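Local coordinates for putative exported protein (Bordetella pertussis, PDB 2DVZ) that binds glutamate as a periplasmic solute receptor of the Bug family and probably takes part in its uptake, at residues A[61-66]-A[96-101]; A[164-169]-A[235-240]. One frame throughout, in Å; residues are numbered along the deposited sequence.

Contact 1 of 2, residues A[61-66]-A[96-101]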
loop_
_atom_site.group_PDB
_atom_site.type_symbol
_atom_site.label_atom_id
_atom_site.label_comp_id
_atom_site.label_asym_id
_atom_site.label_seq_id
_atom_site.Cartn_x
_atom_site.Cartn_y
_atom_site.Cartn_z
ATOM N N GLY A 61 -4.913 7.006 8.215
ATOM C CA GLY A 61 -4.197 5.781 7.763
ATOM C C GLY A 61 -5.076 4.772 7.035
ATOM O O GLY A 61 -4.761 3.580 7.019
ATOM N N GLY A 62 -6.180 5.246 6.447
ATOM C CA GLY A 62 -7.199 4.361 5.885
ATOM C C GLY A 62 -8.399 3.963 6.763
ATOM O O GLY A 62 -9.377 3.382 6.264
ATOM N N ALA A 63 -8.337 4.263 8.063
ATOM C CA ALA A 63 -9.469 3.982 8.992
ATOM C C ALA A 63 -10.801 4.598 8.580
ATOM O O ALA A 63 -11.830 3.950 8.677
ATOM C CB ALA A 63 -9.134 4.391 10.365
ATOM N N ILE A 64 -10.808 5.831 8.110
ATOM C CA ILE A 64 -12.089 6.467 7.741
ATOM C C ILE A 64 -12.811 5.679 6.645
ATOM O O ILE A 64 -13.991 5.353 6.760
ATOM C CB ILE A 64 -11.904 7.968 7.305
ATOM C CG1 ILE A 64 -11.501 8.870 8.500
ATOM C CG2 ILE A 64 -13.147 8.516 6.659
ATOM C CD1 ILE A 64 -12.088 8.460 9.846
ATOM N N GLY A 65 -12.083 5.386 5.576
ATOM C CA GLY A 65 -12.647 4.741 4.394
ATOM C C GLY A 65 -12.950 3.279 4.637
ATOM O O GLY A 65 -13.968 2.769 4.149
ATOM N N ALA A 66 -12.079 2.595 5.382
ATOM C CA ALA A 66 -12.335 1.172 5.660
ATOM C C ALA A 66 -13.555 0.964 6.561
ATOM O O ALA A 66 -14.205 -0.076 6.467
ATOM C CB ALA A 66 -11.107 0.451 6.235
ATOM N N LYS A 96 -8.272 -0.969 20.401
ATOM C CA LYS A 96 -9.438 -0.899 21.289
ATOM C C LYS A 96 -10.519 -0.075 20.637
ATOM O O LYS A 96 -11.687 -0.253 20.930
ATOM C CB LYS A 96 -9.118 -0.266 22.680
ATOM C CG LYS A 96 -8.057 -0.950 23.547
ATOM C CD LYS A 96 -8.185 -2.477 23.529
ATOM C CE LYS A 96 -6.863 -3.178 23.920
ATOM N NZ LYS A 96 -6.814 -4.643 23.536
ATOM N N ASP A 97 -10.140 0.845 19.768
ATOM C CA ASP A 97 -11.113 1.778 19.254
ATOM C C ASP A 97 -11.203 1.851 17.735
ATOM O O ASP A 97 -11.841 2.767 17.210
ATOM C CB ASP A 97 -10.875 3.171 19.840
ATOM C CG ASP A 97 -9.548 3.751 19.431
ATOM O OD1 ASP A 97 -8.614 3.772 20.272
ATOM O OD2 ASP A 97 -9.428 4.173 18.257
ATOM N N LEU A 98 -10.573 0.930 17.013
ATOM C CA LEU A 98 -10.807 0.883 15.564
ATOM C C LEU A 98 -12.250 0.369 15.334
ATOM O O LEU A 98 -12.630 -0.647 15.918
ATOM C CB LEU A 98 -9.762 -0.004 14.866
ATOM C CG LEU A 98 -9.646 0.126 13.342
ATOM C CD1 LEU A 98 -8.891 1.384 12.965
ATOM C CD2 LEU A 98 -8.958 -1.094 12.777
ATOM N N PRO A 99 -13.063 1.085 14.523
ATOM C CA PRO A 99 -14.466 0.740 14.239
ATOM C C PRO A 99 -14.745 -0.427 13.258
ATOM O O PRO A 99 -15.891 -0.569 12.790
ATOM C CB PRO A 99 -15.030 2.028 13.641
ATOM C CG PRO A 99 -13.958 3.055 13.841
ATOM C CD PRO A 99 -12.684 2.336 13.859
ATOM N N TYR A 100 -13.740 -1.245 12.940
ATOM C CA TYR A 100 -13.961 -2.409 12.093
ATOM C C TYR A 100 -12.970 -3.491 12.491
ATOM O O TYR A 100 -11.954 -3.195 13.062
ATOM C CB TYR A 100 -13.847 -2.048 10.595
ATOM C CG TYR A 100 -12.445 -1.665 10.144
ATOM C CD1 TYR A 100 -11.554 -2.634 9.709
ATOM C CD2 TYR A 100 -12.020 -0.338 10.169
ATOM C CE1 TYR A 100 -10.256 -2.300 9.292
ATOM C CE2 TYR A 100 -10.738 0.014 9.761
ATOM C CZ TYR A 100 -9.857 -0.971 9.330
ATOM O OH TYR A 100 -8.593 -0.649 8.946
ATOM N N ASP A 101 -13.322 -4.744 12.245
ATOM C CA ASP A 101 -12.425 -5.877 12.370
ATOM C C ASP A 101 -12.104 -6.242 10.906
ATOM O O ASP A 101 -13.010 -6.581 10.156
ATOM C CB ASP A 101 -13.137 -7.019 13.122
ATOM C CG ASP A 101 -12.251 -8.253 13.377
ATOM O OD1 ASP A 101 -11.413 -8.689 12.525
ATOM O OD2 ASP A 101 -12.453 -8.826 14.468
#
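Ala66 and Tyr100 form a CH-pi contact that closes the loop 96-101 over the first turn of helix 63-71, in a periplasmic binding protein fold. CB of Ala66 stands 3.9 Å from the centroid of the Tyr100 ring and 27° off the ring normal, which puts the methyl over the ring face. It is shifted toward the hydroxyl end: CE2 and CZ of Tyr100 are both 3.6 Å from Ala66 CB. The ring gets there because Tyr100 CG sits between its backbone N and carbonyl carbon (chi1 68°), a position that folds the ring back over the helix start.

The aliphatic touch is longer, CD1 of Leu98 meeting CB of Ala63 at 4.0 Å, one branch of the leucine reaching the helix. Its other branch serves the loop itself, since Leu98 CD2 lies 3.5 Å above the plane of the Tyr100 ring, near the ring's margin rather than its centre.

No hydrogen bond crosses between the two segments; the polar end of Tyr100 is held by Thr86 O, which ties the ring to helix 84-93, where Ala66 also touches Thr86. Gly62 takes the N-cap position, and its O accepts from Ala66 N at 2.9 Å, the first helical bond. Ala63 O accepts a bond from Ser67 OG.

The glutamate site is near but not part of this contact: the Tyr100 side chain is about 7 Å from that of Ser85, a glutamate-binding residue, and about 10 Å from the bound glutamic acid. At its hydroxyl end, Tyr100 OH is 3.9 Å from Ala66 CB.

Contact 2 of 2, residues A[164-169]-A[235-240]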
loop_
_atom_site.group_PDB
_atom_site.type_symbol
_atom_site.label_atom_id
_atom_site.label_comp_id
_atom_site.label_asym_id
_atom_site.label_seq_id
_atom_site.Cartn_x
_atom_site.Cartn_y
_atom_site.Cartn_z
HETATM N N MSE A 164 14.389 1.538 13.824
HETATM C CA MSE A 164 14.785 0.543 14.797
HETATM C C MSE A 164 15.920 -0.380 14.305
HETATM O O MSE A 164 16.852 -0.718 15.053
HETATM C CB MSE A 164 13.524 -0.257 15.192
HETATM C CG MSE A 164 13.714 -1.300 16.314
HETATM SE SE MSE A 164 14.281 -0.437 17.994
HETATM C CE MSE A 164 12.585 0.466 18.497
ATOM N N ALA A 165 15.835 -0.793 13.046
ATOM C CA ALA A 165 16.766 -1.777 12.492
ATOM C C ALA A 165 18.099 -1.154 12.146
ATOM O O ALA A 165 19.126 -1.831 12.212
ATOM C CB ALA A 165 16.181 -2.458 11.267
ATOM N N THR A 166 18.076 0.119 11.764
ATOM C CA THR A 166 19.279 0.788 11.291
ATOM C C THR A 166 19.846 1.656 12.397
ATOM O O THR A 166 20.939 2.139 12.270
ATOM C CB THR A 166 19.055 1.645 9.986
ATOM O OG1 THR A 166 18.104 2.687 10.245
ATOM C CG2 THR A 166 18.539 0.815 8.823
ATOM N N GLY A 167 19.135 1.858 13.498
ATOM C CA GLY A 167 19.646 2.761 14.524
ATOM C C GLY A 167 19.700 4.206 14.035
ATOM O O GLY A 167 20.695 4.918 14.234
ATOM N N THR A 168 18.627 4.641 13.378
ATOM C CA THR A 168 18.522 6.014 12.944
ATOM C C THR A 168 17.354 6.688 13.646
ATOM O O THR A 168 16.533 6.008 14.278
ATOM C CB THR A 168 18.451 6.125 11.400
ATOM O OG1 THR A 168 17.402 5.290 10.927
ATOM C CG2 THR A 168 19.808 5.674 10.730
ATOM N N ASP A 169 17.315 8.023 13.567
ATOM C CA ASP A 169 16.327 8.862 14.254
ATOM C C ASP A 169 15.941 9.910 13.250
ATOM O O ASP A 169 16.736 10.760 12.868
ATOM C CB ASP A 169 16.933 9.483 15.528
ATOM C CG ASP A 169 16.042 10.550 16.191
ATOM O OD1 ASP A 169 14.971 10.954 15.659
ATOM O OD2 ASP A 169 16.437 11.011 17.286
ATOM N N PRO A 235 17.552 -7.617 5.627
ATOM C CA PRO A 235 16.475 -8.465 5.121
ATOM C C PRO A 235 15.147 -8.415 5.916
ATOM O O PRO A 235 14.100 -8.705 5.354
ATOM C CB PRO A 235 17.088 -9.899 5.139
ATOM C CG PRO A 235 18.261 -9.831 6.092
ATOM C CD PRO A 235 18.761 -8.407 5.979
ATOM N N VAL A 236 15.170 -8.038 7.187
ATOM C CA VAL A 236 13.923 -7.907 7.981
ATOM C C VAL A 236 13.040 -6.830 7.377
ATOM O O VAL A 236 11.820 -6.877 7.515
ATOM C CB VAL A 236 14.180 -7.614 9.543
ATOM C CG1 VAL A 236 14.555 -6.153 9.804
ATOM C CG2 VAL A 236 12.944 -7.934 10.410
ATOM N N LEU A 237 13.667 -5.873 6.696
ATOM C CA LEU A 237 12.933 -4.747 6.125
ATOM C C LEU A 237 12.394 -5.049 4.728
ATOM O O LEU A 237 11.636 -4.280 4.184
ATOM C CB LEU A 237 13.817 -3.493 6.135
ATOM C CG LEU A 237 14.316 -2.971 7.502
ATOM C CD1 LEU A 237 15.178 -1.708 7.299
ATOM C CD2 LEU A 237 13.190 -2.688 8.551
ATOM N N ASN A 238 12.760 -6.197 4.166
ATOM C CA ASN A 238 12.435 -6.502 2.789
ATOM C C ASN A 238 11.035 -7.103 2.592
ATOM O O ASN A 238 10.874 -8.128 1.930
ATOM C CB ASN A 238 13.533 -7.413 2.213
ATOM C CG ASN A 238 13.606 -7.356 0.716
ATOM O OD1 ASN A 238 13.272 -6.323 0.094
ATOM N ND2 ASN A 238 14.048 -8.470 0.102
ATOM N N GLN A 239 10.026 -6.424 3.145
ATOM C CA GLN A 239 8.614 -6.853 3.114
ATOM C C GLN A 239 7.758 -6.025 2.140
ATOM O O GLN A 239 7.533 -4.837 2.338
ATOM C CB GLN A 239 8.002 -6.800 4.515
ATOM C CG GLN A 239 8.687 -7.718 5.508
ATOM C CD GLN A 239 8.332 -9.226 5.328
ATOM O OE1 GLN A 239 7.562 -9.623 4.411
ATOM N NE2 GLN A 239 8.928 -10.074 6.205
ATOM N N PRO A 240 7.296 -6.642 1.057
ATOM C CA PRO A 240 6.353 -5.902 0.222
ATOM C C PRO A 240 4.938 -5.852 0.803
ATOM O O PRO A 240 4.646 -6.443 1.860
ATOM C CB PRO A 240 6.365 -6.676 -1.083
ATOM C CG PRO A 240 6.898 -8.049 -0.740
ATOM C CD PRO A 240 7.641 -7.972 0.526
#
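The closest backbone approach is 8.0 Å, between the CA atoms of Ala165 in the last turn of helix 154-166 and Leu237 in the 3-10 segment 235-237, a spacing that leaves the meeting to side chains. Both residues direct their CB toward the opposite segment.

Ala165 CB lies before the forked end of Leu237 and touches both branches, CD2 of Leu237 at 4.0 Å and CD1 at 4.2 Å. The fork is extended toward the helix by a chain in which CG is anti to the carbonyl carbon (chi1 -61°), CD1 continues the chain with chi2 near 180°, and CD2 branches off to the Ala165 methyl. Val236 adds a looser touch from its CG1 branch, 4.3 Å from the same Ala165 methyl. CG2 of Thr166, at 4.5 Å from Leu237 CD1, lies at the limit of contact. All of these are apolar, and no hydrogen bond links the segments.

The polar groups stay on their own sides. Thr168 OG1 donates to Thr166 OG1 at 2.8 Å, and Thr166 OG1 is also bonded to Phe162 O, one turn earlier. Gly167, with phi 66°, is where the chain leaves the helix. Within 235-240, Asn238 N bonds to Pro235 O, and Asn238 is the centre of an inverse gamma turn that leads toward strand 241-248.

Around the contact, Leu237 also packs on Ser161 and Phe162 of helix 154-166 and on Phe229 of the loop, while Thr166 reaches Leu134 of helix 130-138 and Phe234. The C-terminal end of helix 154-166 thus touches both helix 130-138 and the loop joining strands 210-215 and 241-248.

In the fold
Both contacts set a helix end against a loop, but at opposite termini: contact 1 uses the N-terminal turn of helix 63-71, contact 2 the C-terminal turn of helix 154-166. They share no elements, with centres 26 Å apart and nearest atoms about 15 Å apart. Contact 1 is the more buried, with three of its four touching residues covered and 172 Å² lost between the segments, against one of four and 104 Å² in contact 2. Neither is crossed by hydrogen bonds. Contact 1 relies on an aromatic face near the glutamate site, whereas contact 2 is purely aliphatic and remote from it.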